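Local coordinates for eukaryotic peptide chain release factor GTP-binding subunit (Schizosaccharomyces pombe, PDB 1R5B), which belongs to the GTP-binding translation factors related to elongation factor Tu, joining a P-loop domain to beta-barrel domains as part of the polypeptide release machinery, at residues R156-A161 with I188-E193; I377-Y382 with A398-K403; Y382-H387 with E393-A398. All blocks are in the same frame, centred on the assembly; numbering follows the deposited sequence.

Interaction 1: residues R156-A161 with I188-E193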
ATOM      1  N   ARG A 156      23.551 -24.231   9.849  1.00 35.30           N
ATOM      2  CA  ARG A 156      23.347 -25.617  10.270  1.00 35.65           C
ATOM      3  C   ARG A 156      23.426 -25.686  11.792  1.00 35.31           C
ATOM      4  O   ARG A 156      24.258 -25.008  12.408  1.00 35.32           O
ATOM      5  CB  ARG A 156      24.391 -26.545   9.627  1.00 36.16           C
ATOM      6  CG  ARG A 156      24.255 -26.653   8.106  1.00 37.45           C
ATOM      7  CD  ARG A 156      25.122 -27.726   7.437  1.00 38.62           C
ATOM      8  NE  ARG A 156      25.078 -27.559   5.986  1.00 40.54           N
ATOM      9  CZ  ARG A 156      24.072 -27.946   5.192  1.00 42.55           C
ATOM     10  NH1 ARG A 156      23.000 -28.579   5.681  1.00 43.03           N
ATOM     11  NH2 ARG A 156      24.140 -27.704   3.885  1.00 43.05           N
ATOM     12  N   GLY A 157      22.561 -26.499  12.395  1.00 34.90           N
ATOM     13  CA  GLY A 157      22.405 -26.520  13.845  1.00 34.77           C
ATOM     14  C   GLY A 157      21.352 -25.540  14.348  1.00 34.60           C
ATOM     15  O   GLY A 157      20.410 -25.944  15.014  1.00 34.54           O
ATOM     16  N   GLU A 158      21.490 -24.261  14.010  1.00 34.39           N
ATOM     17  CA  GLU A 158      20.600 -23.221  14.540  1.00 34.62           C
ATOM     18  C   GLU A 158      19.174 -23.310  13.969  1.00 33.94           C
ATOM     19  O   GLU A 158      18.201 -23.266  14.715  1.00 33.57           O
ATOM     20  CB  GLU A 158      21.198 -21.834  14.271  1.00 35.13           C
ATOM     21  CG  GLU A 158      20.830 -20.764  15.290  1.00 36.12           C
ATOM     22  CD  GLU A 158      21.266 -19.380  14.850  1.00 37.52           C
ATOM     23  OE1 GLU A 158      20.742 -18.382  15.387  1.00 39.85           O
ATOM     24  OE2 GLU A 158      22.127 -19.287  13.956  1.00 37.81           O
ATOM     25  N   PHE A 159      19.080 -23.420  12.645  1.00 33.51           N
ATOM     26  CA  PHE A 159      17.823 -23.668  11.927  1.00 33.30           C
ATOM     27  C   PHE A 159      17.034 -24.810  12.530  1.00 33.39           C
ATOM     28  O   PHE A 159      15.936 -24.626  13.005  1.00 33.61           O
ATOM     29  CB  PHE A 159      18.116 -23.999  10.456  1.00 32.98           C
ATOM     30  CG  PHE A 159      16.897 -24.313   9.655  1.00 32.12           C
ATOM     31  CD1 PHE A 159      16.005 -23.308   9.319  1.00 31.23           C
ATOM     32  CD2 PHE A 159      16.637 -25.607   9.235  1.00 31.67           C
ATOM     33  CE1 PHE A 159      14.871 -23.580   8.579  1.00 30.86           C
ATOM     34  CE2 PHE A 159      15.501 -25.889   8.491  1.00 31.57           C
ATOM     35  CZ  PHE A 159      14.612 -24.866   8.166  1.00 31.19           C
ATOM     36  N   GLU A 160      17.624 -25.993  12.483  1.00 33.83           N
ATOM     37  CA  GLU A 160      17.050 -27.223  13.012  1.00 33.89           C
ATOM     38  C   GLU A 160      16.594 -27.074  14.449  1.00 33.86           C
ATOM     39  O   GLU A 160      15.529 -27.562  14.805  1.00 33.97           O
ATOM     40  CB  GLU A 160      18.081 -28.356  12.920  1.00 33.71           C
ATOM     41  CG  GLU A 160      18.141 -29.012  11.543  1.00 33.82           C
ATOM     42  CD  GLU A 160      18.931 -28.219  10.476  1.00 33.77           C
ATOM     43  OE1 GLU A 160      19.380 -27.078  10.707  1.00 31.25           O
ATOM     44  OE2 GLU A 160      19.127 -28.780   9.380  1.00 35.29           O
ATOM     45  N   ALA A 161      17.393 -26.385  15.261  1.00 33.78           N
ATOM     46  CA  ALA A 161      17.122 -26.266  16.692  1.00 33.68           C
ATOM     47  C   ALA A 161      15.758 -25.631  16.972  1.00 33.74           C
ATOM     48  O   ALA A 161      15.074 -26.021  17.922  1.00 33.55           O
ATOM     49  CB  ALA A 161      18.225 -25.478  17.378  1.00 33.59           C
ATOM     50  N   ILE A 188      15.050 -15.916   5.184  1.00 31.93           N
ATOM     51  CA  ILE A 188      16.057 -16.902   5.514  1.00 32.24           C
ATOM     52  C   ILE A 188      17.395 -16.151   5.629  1.00 32.46           C
ATOM     53  O   ILE A 188      17.987 -15.773   4.616  1.00 32.60           O
ATOM     54  CB  ILE A 188      16.142 -18.008   4.421  1.00 32.39           C
ATOM     55  CG1 ILE A 188      14.783 -18.684   4.169  1.00 31.95           C
ATOM     56  CG2 ILE A 188      17.194 -19.053   4.797  1.00 32.64           C
ATOM     57  CD1 ILE A 188      14.197 -19.364   5.335  1.00 31.74           C
ATOM     58  N   ASN A 189      17.863 -15.950   6.865  1.00 32.07           N
ATOM     59  CA  ASN A 189      19.020 -15.102   7.164  1.00 31.23           C
ATOM     60  C   ASN A 189      20.320 -15.909   7.267  1.00 31.41           C
ATOM     61  O   ASN A 189      20.292 -17.135   7.277  1.00 30.96           O
ATOM     62  CB  ASN A 189      18.743 -14.355   8.471  1.00 30.91           C
ATOM     63  CG  ASN A 189      19.710 -13.205   8.726  1.00 29.87           C
ATOM     64  OD1 ASN A 189      19.988 -12.860   9.875  1.00 27.28           O
ATOM     65  ND2 ASN A 189      20.209 -12.602   7.663  1.00 26.18           N
ATOM     66  N   LYS A 190      21.451 -15.208   7.324  1.00 31.49           N
ATOM     67  CA  LYS A 190      22.778 -15.807   7.484  1.00 31.96           C
ATOM     68  C   LYS A 190      23.209 -16.678   6.304  1.00 32.08           C
ATOM     69  O   LYS A 190      23.938 -17.651   6.481  1.00 32.19           O
ATOM     70  CB  LYS A 190      22.875 -16.604   8.792  1.00 32.04           C
ATOM     71  CG  LYS A 190      22.323 -15.882  10.018  1.00 32.33           C
ATOM     72  CD  LYS A 190      22.795 -16.570  11.291  1.00 33.11           C
ATOM     73  CE  LYS A 190      22.573 -15.734  12.538  1.00 33.07           C
ATOM     74  NZ  LYS A 190      22.455 -16.619  13.736  1.00 32.73           N
ATOM     75  N   MET A 191      22.790 -16.309   5.099  1.00 32.34           N
ATOM     76  CA  MET A 191      23.147 -17.065   3.901  1.00 32.75           C
ATOM     77  C   MET A 191      24.661 -17.009   3.597  1.00 34.21           C
ATOM     78  O   MET A 191      25.186 -17.881   2.911  1.00 34.67           O
ATOM     79  CB  MET A 191      22.337 -16.568   2.693  1.00 32.16           C
ATOM     80  CG  MET A 191      20.825 -16.822   2.783  1.00 29.73           C
ATOM     81  SD  MET A 191      20.312 -18.557   2.830  1.00 23.67           S
ATOM     82  CE  MET A 191      20.984 -19.188   1.428  1.00 24.92           C
ATOM     83  N   ASP A 192      25.340 -15.990   4.124  1.00 35.53           N
ATOM     84  CA  ASP A 192      26.763 -15.755   3.906  1.00 36.57           C
ATOM     85  C   ASP A 192      27.685 -16.636   4.763  1.00 37.27           C
ATOM     86  O   ASP A 192      28.865 -16.814   4.435  1.00 37.41           O
ATOM     87  CB  ASP A 192      27.075 -14.279   4.215  1.00 36.99           C
ATOM     88  CG  ASP A 192      27.082 -13.973   5.725  1.00 38.03           C
ATOM     89  OD1 ASP A 192      25.999 -13.961   6.355  1.00 39.55           O
ATOM     90  OD2 ASP A 192      28.131 -13.738   6.368  1.00 39.93           O
ATOM     91  N   GLU A 193      27.151 -17.167   5.862  1.00 37.94           N
ATOM     92  CA  GLU A 193      27.951 -17.859   6.879  1.00 38.43           C
ATOM     93  C   GLU A 193      28.686 -19.107   6.360  1.00 38.53           C
ATOM     94  O   GLU A 193      28.327 -19.650   5.335  1.00 38.56           O
ATOM     95  CB  GLU A 193      27.059 -18.232   8.070  1.00 38.63           C
ATOM     96  CG  GLU A 193      26.853 -17.098   9.068  1.00 39.61           C
ATOM     97  CD  GLU A 193      26.545 -17.588  10.478  1.00 41.49           C
ATOM     98  OE1 GLU A 193      26.544 -18.817  10.718  1.00 42.58           O
ATOM     99  OE2 GLU A 193      26.307 -16.734  11.361  1.00 43.21           O
TER

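Interaction 2: residues I377-Y382 with A398-K403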
ATOM      1  N   ILE A 377      -6.592  33.414 -12.070  1.00 39.55           N
ATOM      2  CA  ILE A 377      -8.069  33.436 -12.028  1.00 39.52           C
ATOM      3  C   ILE A 377      -8.702  33.432 -10.606  1.00 39.46           C
ATOM      4  O   ILE A 377      -8.185  32.813  -9.661  1.00 38.93           O
ATOM      5  CB  ILE A 377      -8.668  32.283 -12.916  1.00 39.53           C
ATOM      6  CG1 ILE A 377      -8.070  32.295 -14.337  1.00 39.37           C
ATOM      7  CG2 ILE A 377     -10.200  32.393 -13.018  1.00 39.47           C
ATOM      8  CD1 ILE A 377      -8.462  33.502 -15.204  1.00 39.04           C
ATOM      9  N   LEU A 378      -9.849  34.130 -10.525  1.00 39.42           N
ATOM     10  CA  LEU A 378     -10.592  34.479  -9.294  1.00 39.24           C
ATOM     11  C   LEU A 378     -10.699  33.430  -8.165  1.00 38.99           C
ATOM     12  O   LEU A 378     -10.709  32.218  -8.404  1.00 39.04           O
ATOM     13  CB  LEU A 378     -12.023  34.936  -9.667  1.00 39.13           C
ATOM     14  CG  LEU A 378     -12.303  36.436  -9.853  1.00 39.22           C
ATOM     15  CD1 LEU A 378     -11.269  37.108 -10.754  1.00 39.32           C
ATOM     16  CD2 LEU A 378     -13.716  36.677 -10.405  1.00 38.93           C
ATOM     17  N   THR A 379     -10.798  33.950  -6.940  1.00 38.74           N
ATOM     18  CA  THR A 379     -11.059  33.162  -5.731  1.00 38.43           C
ATOM     19  C   THR A 379     -12.534  32.834  -5.583  1.00 38.22           C
ATOM     20  O   THR A 379     -13.396  33.434  -6.235  1.00 38.23           O
ATOM     21  CB  THR A 379     -10.622  33.933  -4.443  1.00 38.42           C
ATOM     22  OG1 THR A 379     -11.075  33.233  -3.275  1.00 37.92           O
ATOM     23  CG2 THR A 379     -11.329  35.308  -4.309  1.00 38.39           C
ATOM     24  N   THR A 380     -12.810  31.880  -4.701  1.00 37.85           N
ATOM     25  CA  THR A 380     -14.158  31.638  -4.202  1.00 37.60           C
ATOM     26  C   THR A 380     -15.153  31.341  -5.335  1.00 37.38           C
ATOM     27  O   THR A 380     -16.356  31.559  -5.191  1.00 37.61           O
ATOM     28  CB  THR A 380     -14.599  32.837  -3.318  1.00 37.51           C
ATOM     29  OG1 THR A 380     -13.599  33.079  -2.318  1.00 37.43           O
ATOM     30  CG2 THR A 380     -15.857  32.525  -2.500  1.00 37.53           C
ATOM     31  N   GLY A 381     -14.646  30.808  -6.445  1.00 37.05           N
ATOM     32  CA  GLY A 381     -15.487  30.437  -7.568  1.00 36.72           C
ATOM     33  C   GLY A 381     -14.707  30.224  -8.850  1.00 36.53           C
ATOM     34  O   GLY A 381     -14.950  30.882  -9.864  1.00 36.54           O
ATOM     35  N   TYR A 382     -13.755  29.292  -8.808  1.00 36.49           N
ATOM     36  CA  TYR A 382     -13.033  28.929 -10.014  1.00 36.23           C
ATOM     37  C   TYR A 382     -13.549  27.572 -10.449  1.00 35.90           C
ATOM     38  O   TYR A 382     -13.529  26.653  -9.660  1.00 35.94           O
ATOM     39  CB  TYR A 382     -11.530  28.888  -9.739  1.00 36.22           C
ATOM     40  CG  TYR A 382     -10.706  28.552 -10.955  1.00 35.75           C
ATOM     41  CD1 TYR A 382      -9.761  27.531 -10.921  1.00 34.58           C
ATOM     42  CD2 TYR A 382     -10.880  29.252 -12.147  1.00 35.21           C
ATOM     43  CE1 TYR A 382      -9.009  27.220 -12.038  1.00 34.46           C
ATOM     44  CE2 TYR A 382     -10.135  28.947 -13.268  1.00 35.09           C
ATOM     45  CZ  TYR A 382      -9.202  27.932 -13.210  1.00 35.12           C
ATOM     46  OH  TYR A 382      -8.463  27.642 -14.325  1.00 35.62           O
ATOM     47  N   ALA A 398     -14.604  27.587  -2.238  1.00 36.23           N
ATOM     48  CA  ALA A 398     -15.642  28.190  -1.407  1.00 36.29           C
ATOM     49  C   ALA A 398     -15.043  29.119  -0.354  1.00 36.37           C
ATOM     50  O   ALA A 398     -15.434  30.276  -0.252  1.00 36.43           O
ATOM     51  CB  ALA A 398     -16.474  27.104  -0.738  1.00 36.19           C
ATOM     52  N   LYS A 399     -14.103  28.599   0.430  1.00 36.57           N
ATOM     53  CA  LYS A 399     -13.437  29.371   1.477  1.00 36.66           C
ATOM     54  C   LYS A 399     -11.917  29.322   1.299  1.00 36.72           C
ATOM     55  O   LYS A 399     -11.223  28.706   2.114  1.00 36.80           O
ATOM     56  CB  LYS A 399     -13.825  28.838   2.867  1.00 36.63           C
ATOM     57  CG  LYS A 399     -15.316  28.913   3.182  1.00 36.73           C
ATOM     58  CD  LYS A 399     -15.593  28.621   4.657  1.00 36.54           C
ATOM     59  CE  LYS A 399     -17.065  28.814   5.015  1.00 36.38           C
ATOM     60  NZ  LYS A 399     -17.745  27.515   5.279  1.00 36.41           N
ATOM     61  N   LEU A 400     -11.417  29.969   0.236  1.00 36.73           N
ATOM     62  CA  LEU A 400      -9.965  30.089  -0.030  1.00 36.56           C
ATOM     63  C   LEU A 400      -9.279  30.580   1.236  1.00 36.58           C
ATOM     64  O   LEU A 400      -9.562  31.672   1.714  1.00 36.56           O
ATOM     65  CB  LEU A 400      -9.667  31.039  -1.211  1.00 36.38           C
ATOM     66  CG  LEU A 400      -8.677  30.566  -2.290  1.00 36.12           C
ATOM     67  CD1 LEU A 400      -9.267  29.435  -3.104  1.00 36.85           C
ATOM     68  CD2 LEU A 400      -8.250  31.685  -3.231  1.00 35.89           C
ATOM     69  N   LEU A 401      -8.384  29.759   1.776  1.00 36.86           N
ATOM     70  CA  LEU A 401      -7.898  29.930   3.148  1.00 37.01           C
ATOM     71  C   LEU A 401      -6.377  30.194   3.218  1.00 37.06           C
ATOM     72  O   LEU A 401      -5.948  31.161   3.872  1.00 37.25           O
ATOM     73  CB  LEU A 401      -8.304  28.710   4.008  1.00 36.98           C
ATOM     74  CG  LEU A 401      -9.309  28.916   5.156  1.00 36.68           C
ATOM     75  CD1 LEU A 401      -9.892  27.587   5.616  1.00 36.44           C
ATOM     76  CD2 LEU A 401      -8.682  29.660   6.340  1.00 36.61           C
ATOM     77  N   HIS A 402      -5.575  29.361   2.539  1.00 36.96           N
ATOM     78  CA  HIS A 402      -4.108  29.386   2.686  1.00 36.83           C
ATOM     79  C   HIS A 402      -3.291  29.256   1.383  1.00 36.79           C
ATOM     80  O   HIS A 402      -3.792  28.771   0.366  1.00 36.59           O
ATOM     81  CB  HIS A 402      -3.694  28.264   3.629  1.00 36.75           C
ATOM     82  CG  HIS A 402      -4.195  28.430   5.025  1.00 36.53           C
ATOM     83  ND1 HIS A 402      -5.484  28.118   5.391  1.00 36.32           N
ATOM     84  CD2 HIS A 402      -3.580  28.860   6.150  1.00 36.66           C
ATOM     85  CE1 HIS A 402      -5.646  28.356   6.678  1.00 36.28           C
ATOM     86  NE2 HIS A 402      -4.503  28.803   7.164  1.00 36.78           N
ATOM     87  N   LYS A 403      -2.022  29.677   1.455  1.00 36.78           N
ATOM     88  CA  LYS A 403      -1.054  29.622   0.346  1.00 36.80           C
ATOM     89  C   LYS A 403       0.062  28.568   0.558  1.00 36.91           C
ATOM     90  O   LYS A 403       0.114  27.570  -0.161  1.00 36.63           O
ATOM     91  CB  LYS A 403      -0.436  31.012   0.135  1.00 36.83           C
ATOM     92  CG  LYS A 403       0.232  31.226  -1.218  1.00 36.50           C
ATOM     93  CD  LYS A 403       0.121  32.685  -1.668  1.00 35.56           C
ATOM     94  CE  LYS A 403       0.753  33.624  -0.664  1.00 35.51           C
ATOM     95  NZ  LYS A 403       1.173  34.912  -1.291  1.00 35.78           N
TER

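Interaction 3: residues Y382-H387 with E393-A398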
ATOM      1  N   TYR A 382     -13.755  29.292  -8.808  1.00 36.49           N
ATOM      2  CA  TYR A 382     -13.033  28.929 -10.014  1.00 36.23           C
ATOM      3  C   TYR A 382     -13.549  27.572 -10.449  1.00 35.90           C
ATOM      4  O   TYR A 382     -13.529  26.653  -9.660  1.00 35.94           O
ATOM      5  CB  TYR A 382     -11.530  28.888  -9.739  1.00 36.22           C
ATOM      6  CG  TYR A 382     -10.706  28.552 -10.955  1.00 35.75           C
ATOM      7  CD1 TYR A 382      -9.761  27.531 -10.921  1.00 34.58           C
ATOM      8  CD2 TYR A 382     -10.880  29.252 -12.147  1.00 35.21           C
ATOM      9  CE1 TYR A 382      -9.009  27.220 -12.038  1.00 34.46           C
ATOM     10  CE2 TYR A 382     -10.135  28.947 -13.268  1.00 35.09           C
ATOM     11  CZ  TYR A 382      -9.202  27.932 -13.210  1.00 35.12           C
ATOM     12  OH  TYR A 382      -8.463  27.642 -14.325  1.00 35.62           O
ATOM     13  N   SER A 383     -14.029  27.452 -11.687  1.00 35.80           N
ATOM     14  CA  SER A 383     -14.608  26.196 -12.172  1.00 35.61           C
ATOM     15  C   SER A 383     -13.697  25.451 -13.143  1.00 35.59           C
ATOM     16  O   SER A 383     -13.307  25.979 -14.180  1.00 35.55           O
ATOM     17  CB  SER A 383     -15.955  26.432 -12.852  1.00 35.70           C
ATOM     18  OG  SER A 383     -16.492  25.199 -13.314  1.00 35.35           O
ATOM     19  N   CYS A 384     -13.364  24.217 -12.785  1.00 35.66           N
ATOM     20  CA  CYS A 384     -12.690  23.292 -13.692  1.00 35.52           C
ATOM     21  C   CYS A 384     -13.156  21.875 -13.412  1.00 35.52           C
ATOM     22  O   CYS A 384     -13.848  21.617 -12.423  1.00 35.72           O
ATOM     23  CB  CYS A 384     -11.165  23.380 -13.538  1.00 35.50           C
ATOM     24  SG  CYS A 384     -10.570  23.308 -11.836  1.00 34.75           S
ATOM     25  N   VAL A 385     -12.776  20.960 -14.294  1.00 35.35           N
ATOM     26  CA  VAL A 385     -12.992  19.538 -14.055  1.00 35.25           C
ATOM     27  C   VAL A 385     -12.010  19.069 -12.969  1.00 34.92           C
ATOM     28  O   VAL A 385     -10.821  19.363 -13.054  1.00 35.08           O
ATOM     29  CB  VAL A 385     -12.796  18.714 -15.367  1.00 35.28           C
ATOM     30  CG1 VAL A 385     -13.047  17.227 -15.122  1.00 35.54           C
ATOM     31  CG2 VAL A 385     -13.711  19.229 -16.474  1.00 35.06           C
ATOM     32  N   MET A 386     -12.511  18.385 -11.934  1.00 34.63           N
ATOM     33  CA  MET A 386     -11.651  17.680 -10.968  1.00 34.12           C
ATOM     34  C   MET A 386     -11.659  16.196 -11.285  1.00 34.32           C
ATOM     35  O   MET A 386     -12.700  15.633 -11.598  1.00 34.05           O
ATOM     36  CB  MET A 386     -12.121  17.888  -9.526  1.00 33.81           C
ATOM     37  CG  MET A 386     -11.214  17.250  -8.452  1.00 32.32           C
ATOM     38  SD  MET A 386     -12.095  16.865  -6.927  1.00 29.12           S
ATOM     39  CE  MET A 386     -11.063  17.387  -5.774  1.00 28.31           C
ATOM     40  N   HIS A 387     -10.485  15.577 -11.211  1.00 34.82           N
ATOM     41  CA  HIS A 387     -10.330  14.134 -11.370  1.00 35.27           C
ATOM     42  C   HIS A 387      -9.804  13.620 -10.030  1.00 35.77           C
ATOM     43  O   HIS A 387      -8.778  14.129  -9.588  1.00 35.47           O
ATOM     44  CB  HIS A 387      -9.306  13.828 -12.476  1.00 35.22           C
ATOM     45  CG  HIS A 387      -9.631  14.423 -13.816  1.00 34.47           C
ATOM     46  ND1 HIS A 387      -9.892  13.649 -14.926  1.00 34.20           N
ATOM     47  CD2 HIS A 387      -9.691  15.711 -14.237  1.00 34.37           C
ATOM     48  CE1 HIS A 387     -10.120  14.434 -15.967  1.00 33.97           C
ATOM     49  NE2 HIS A 387     -10.005  15.690 -15.575  1.00 33.29           N
ATOM     50  N   GLU A 393     -15.298  15.145 -12.531  1.00 37.75           N
ATOM     51  CA  GLU A 393     -16.540  15.814 -12.157  1.00 37.65           C
ATOM     52  C   GLU A 393     -16.558  17.343 -12.394  1.00 37.61           C
ATOM     53  O   GLU A 393     -16.626  17.786 -13.547  1.00 37.72           O
ATOM     54  CB  GLU A 393     -16.936  15.439 -10.722  1.00 37.60           C
ATOM     55  CG  GLU A 393     -18.390  15.729 -10.371  1.00 38.00           C
ATOM     56  CD  GLU A 393     -19.352  15.486 -11.530  1.00 38.64           C
ATOM     57  OE1 GLU A 393     -19.601  14.302 -11.859  1.00 39.47           O
ATOM     58  OE2 GLU A 393     -19.848  16.476 -12.122  1.00 37.69           O
ATOM     59  N   GLU A 394     -16.521  18.141 -11.325  1.00 37.25           N
ATOM     60  CA  GLU A 394     -16.830  19.572 -11.409  1.00 36.69           C
ATOM     61  C   GLU A 394     -16.625  20.197 -10.039  1.00 36.16           C
ATOM     62  O   GLU A 394     -17.219  19.750  -9.061  1.00 35.91           O
ATOM     63  CB  GLU A 394     -18.285  19.785 -11.858  1.00 36.92           C
ATOM     64  CG  GLU A 394     -18.705  21.244 -12.051  1.00 37.32           C
ATOM     65  CD  GLU A 394     -18.301  21.808 -13.403  1.00 37.94           C
ATOM     66  OE1 GLU A 394     -17.163  21.539 -13.848  1.00 38.27           O
ATOM     67  OE2 GLU A 394     -19.121  22.528 -14.022  1.00 38.35           O
ATOM     68  N   VAL A 395     -15.809  21.239  -9.960  1.00 35.64           N
ATOM     69  CA  VAL A 395     -15.405  21.755  -8.660  1.00 35.40           C
ATOM     70  C   VAL A 395     -15.116  23.254  -8.654  1.00 35.37           C
ATOM     71  O   VAL A 395     -14.710  23.819  -9.665  1.00 35.05           O
ATOM     72  CB  VAL A 395     -14.158  21.004  -8.145  1.00 35.39           C
ATOM     73  CG1 VAL A 395     -12.924  21.367  -8.972  1.00 35.24           C
ATOM     74  CG2 VAL A 395     -13.925  21.284  -6.668  1.00 35.27           C
ATOM     75  N   SER A 396     -15.316  23.865  -7.489  1.00 35.50           N
ATOM     76  CA  SER A 396     -15.104  25.293  -7.272  1.00 35.78           C
ATOM     77  C   SER A 396     -14.653  25.562  -5.836  1.00 35.95           C
ATOM     78  O   SER A 396     -14.911  24.762  -4.935  1.00 35.76           O
ATOM     79  CB  SER A 396     -16.395  26.068  -7.555  1.00 35.73           C
ATOM     80  OG  SER A 396     -17.426  25.642  -6.677  1.00 35.47           O
ATOM     81  N   PHE A 397     -13.996  26.705  -5.623  1.00 36.24           N
ATOM     82  CA  PHE A 397     -13.460  27.017  -4.301  1.00 36.33           C
ATOM     83  C   PHE A 397     -14.497  27.823  -3.543  1.00 36.22           C
ATOM     84  O   PHE A 397     -15.196  28.624  -4.135  1.00 36.31           O
ATOM     85  CB  PHE A 397     -12.129  27.770  -4.419  1.00 36.47           C
ATOM     86  CG  PHE A 397     -11.037  26.965  -5.084  1.00 36.18           C
ATOM     87  CD1 PHE A 397     -10.063  26.324  -4.324  1.00 36.16           C
ATOM     88  CD2 PHE A 397     -10.991  26.840  -6.474  1.00 36.14           C
ATOM     89  CE1 PHE A 397      -9.064  25.574  -4.940  1.00 35.70           C
ATOM     90  CE2 PHE A 397      -9.993  26.088  -7.096  1.00 36.05           C
ATOM     91  CZ  PHE A 397      -9.030  25.459  -6.332  1.00 35.47           C
ATOM     92  N   ALA A 398     -14.604  27.587  -2.238  1.00 36.23           N
ATOM     93  CA  ALA A 398     -15.642  28.190  -1.407  1.00 36.29           C
ATOM     94  C   ALA A 398     -15.043  29.119  -0.354  1.00 36.37           C
ATOM     95  O   ALA A 398     -15.434  30.276  -0.252  1.00 36.43           O
ATOM     96  CB  ALA A 398     -16.474  27.104  -0.738  1.00 36.19           C
TER

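Interaction 1: residues R156-A161 with I188-E193
Lys-190 belongs to the Asn-Lys-Met-Asp sequence, the NKxD signature of GTP-binding domains, which begins at Asn-189, the last residue of strand 184-189, with Lys-190 just past its end; across the contact it meets Glu-158, the first residue of the short helix 158-161. The bond is a salt bridge: Lys-190 NZ lies 2.7 Å from Glu-158 OE2, on the syn lone pair of that oxygen. A second, weak bond runs from Lys-190 NZ to Glu-158 OE1 at 3.0 Å, so the ammonium straddles the carboxylate. Both chains are extended beyond CG and cross at about a right angle, with contact concentrated at their charged ends. Glu-158 turns CG away from its backbone N (chi1 -151°), which carries the carboxylate out from the helix to the lysine.

Each polar end has further partners. Glu-158 OE2 also receives Arg-155 NE and Ser-153 OG, and Arg-155 for its part pairs with Glu-193 as well. Lys-190 and Arg-155 both approach Glu-158, which would be expected to stabilise its charged form. Lys-190 NZ donates to the carbonyl O of Asp-53, within the probable P-loop sequence. A long, flexible lysine suits this place because one ammonium can serve a carboxylate and a main-chain oxygen together. Linking the NKxD lysine to the P-loop main chain is characteristic of the GTP-binding P-loop fold.

Interaction 2: residues I377-Y382 with A398-K403
Thr-379 OG1 and Thr-380 OG1 are 2.7 Å apart in a hydrogen bond between neighbouring hydroxyls; Thr-379 faces segment 398-403, and Thr-380 meets it from the side. Thr-379 OG1 packs against Leu-400, with the methyl CD2 of Leu-400 at 3.2 Å from it. Leu-400 CB also stands 3.3 Å from the same Thr-379 OG1, so the oxygen sits in the angle between the start of the leucine chain and one of its methyl branches. The two side chains meet obliquely. Thr-379 sends OG1 to the side opposite its backbone N (chi1 171°), which puts the hydroxyl rather than the methyl group against the leucine.

Thr-380 touches by its other branch. Its CG2 lies 3.2 Å from Ala-398 O, a close van der Waals approach of methyl to carbonyl, while its OG1 remains with Thr-379. A threonine suits position 380 because one small side chain offers a methyl group to Ala-398 O and a hydroxyl to Thr-379; at 379, CB and the hydroxyl both lie beside Leu-400. Beyond the contact, Thr-379 also packs on Met-416 and Leu-400 on Ile-424, while the backbone of Ala-398 is hydrogen-bonded to that of Glu-427 in strand 426-430. No hydrogen bond or salt bridge crosses between the two loops; what joins them is packing of aliphatic carbons against oxygens and against one another, so the join depends on fit and not on directional bonds.

Interaction 3: residues Y382-H387 with E393-A398
Tyr-382 and Phe-397 lie side by side and point the same way. Tyr-382 CB stands 3.9 Å from Phe-397 CD2, and Phe-397 CE2 comes up at the edge of the tyrosine ring, near its plane. Tyr-382 holds CG opposite its backbone N (chi1 -179°), which sets its ring alongside the phenylalanine. Further along, Val-395 CG1 touches Met-386 CB at 3.6 Å and lies near Cys-384 SG at 4.2 Å. Its position between the backbone N and carbonyl carbon of Val-395 (chi1 70°) is what places that methyl against Met-386 CB. A compact, branched valine fits here, while the longer Met-386 side chain also packs on Phe-365, Phe-448 and Leu-450. Among the polar groups, Glu-394 bends at chi2 to bring its carboxylate near Ser-383, but Glu-394 OE1 stays 3.8 Å from Ser-383 OG and is not hydrogen-bonded to it.

The backbones run antiparallel between these two sets of side chains, Met-386 and Val-395 on one face, Ser-383, Val-385 and Glu-394 on the other. Cys-384 and Val-395 form a single hydrogen-bonded bridge: Val-395 N donates to Cys-384 O at 3.2 Å, and the reverse bond, from Cys-384 N to Val-395 O, is weak. Glu-393 N adds a bond of 2.8 Å to Met-386 O. Beyond the bridge the chains stay close, but the join is a CA-H...O contact from Ser-396 CA to Tyr-382 O at 3.2 Å. Strands 385-387 and 396-397 are the outermost of an antiparallel six-stranded sheet, paired on their other sides with strands 447-451 and 426-430. Bridging two such edges closes a sheet on itself, as in the beta-barrel domain at the C-terminal end of elongation factor Tu relatives.

How the interactions relate
Interaction 1 comes first along the chain and lies in the P-loop domain, whereas interactions 2 and 3 both belong to the C-terminal barrel domain, on the other side of the chain's centre. The centre of interaction 1 is about 62 Å from that of interaction 2 and about 59 Å from that of interaction 3. Interactions 2 and 3 are neighbours, with centres about 11 Å apart: they share Tyr-382 and Ala-398, and interaction 3 is nested inside the loop that interaction 2 closes. The bridge of interaction 3 and the loop packing of interaction 2 thus lie in succession where the barrel closes, while the salt bridge of interaction 1 belongs to the GTP-binding domain alone.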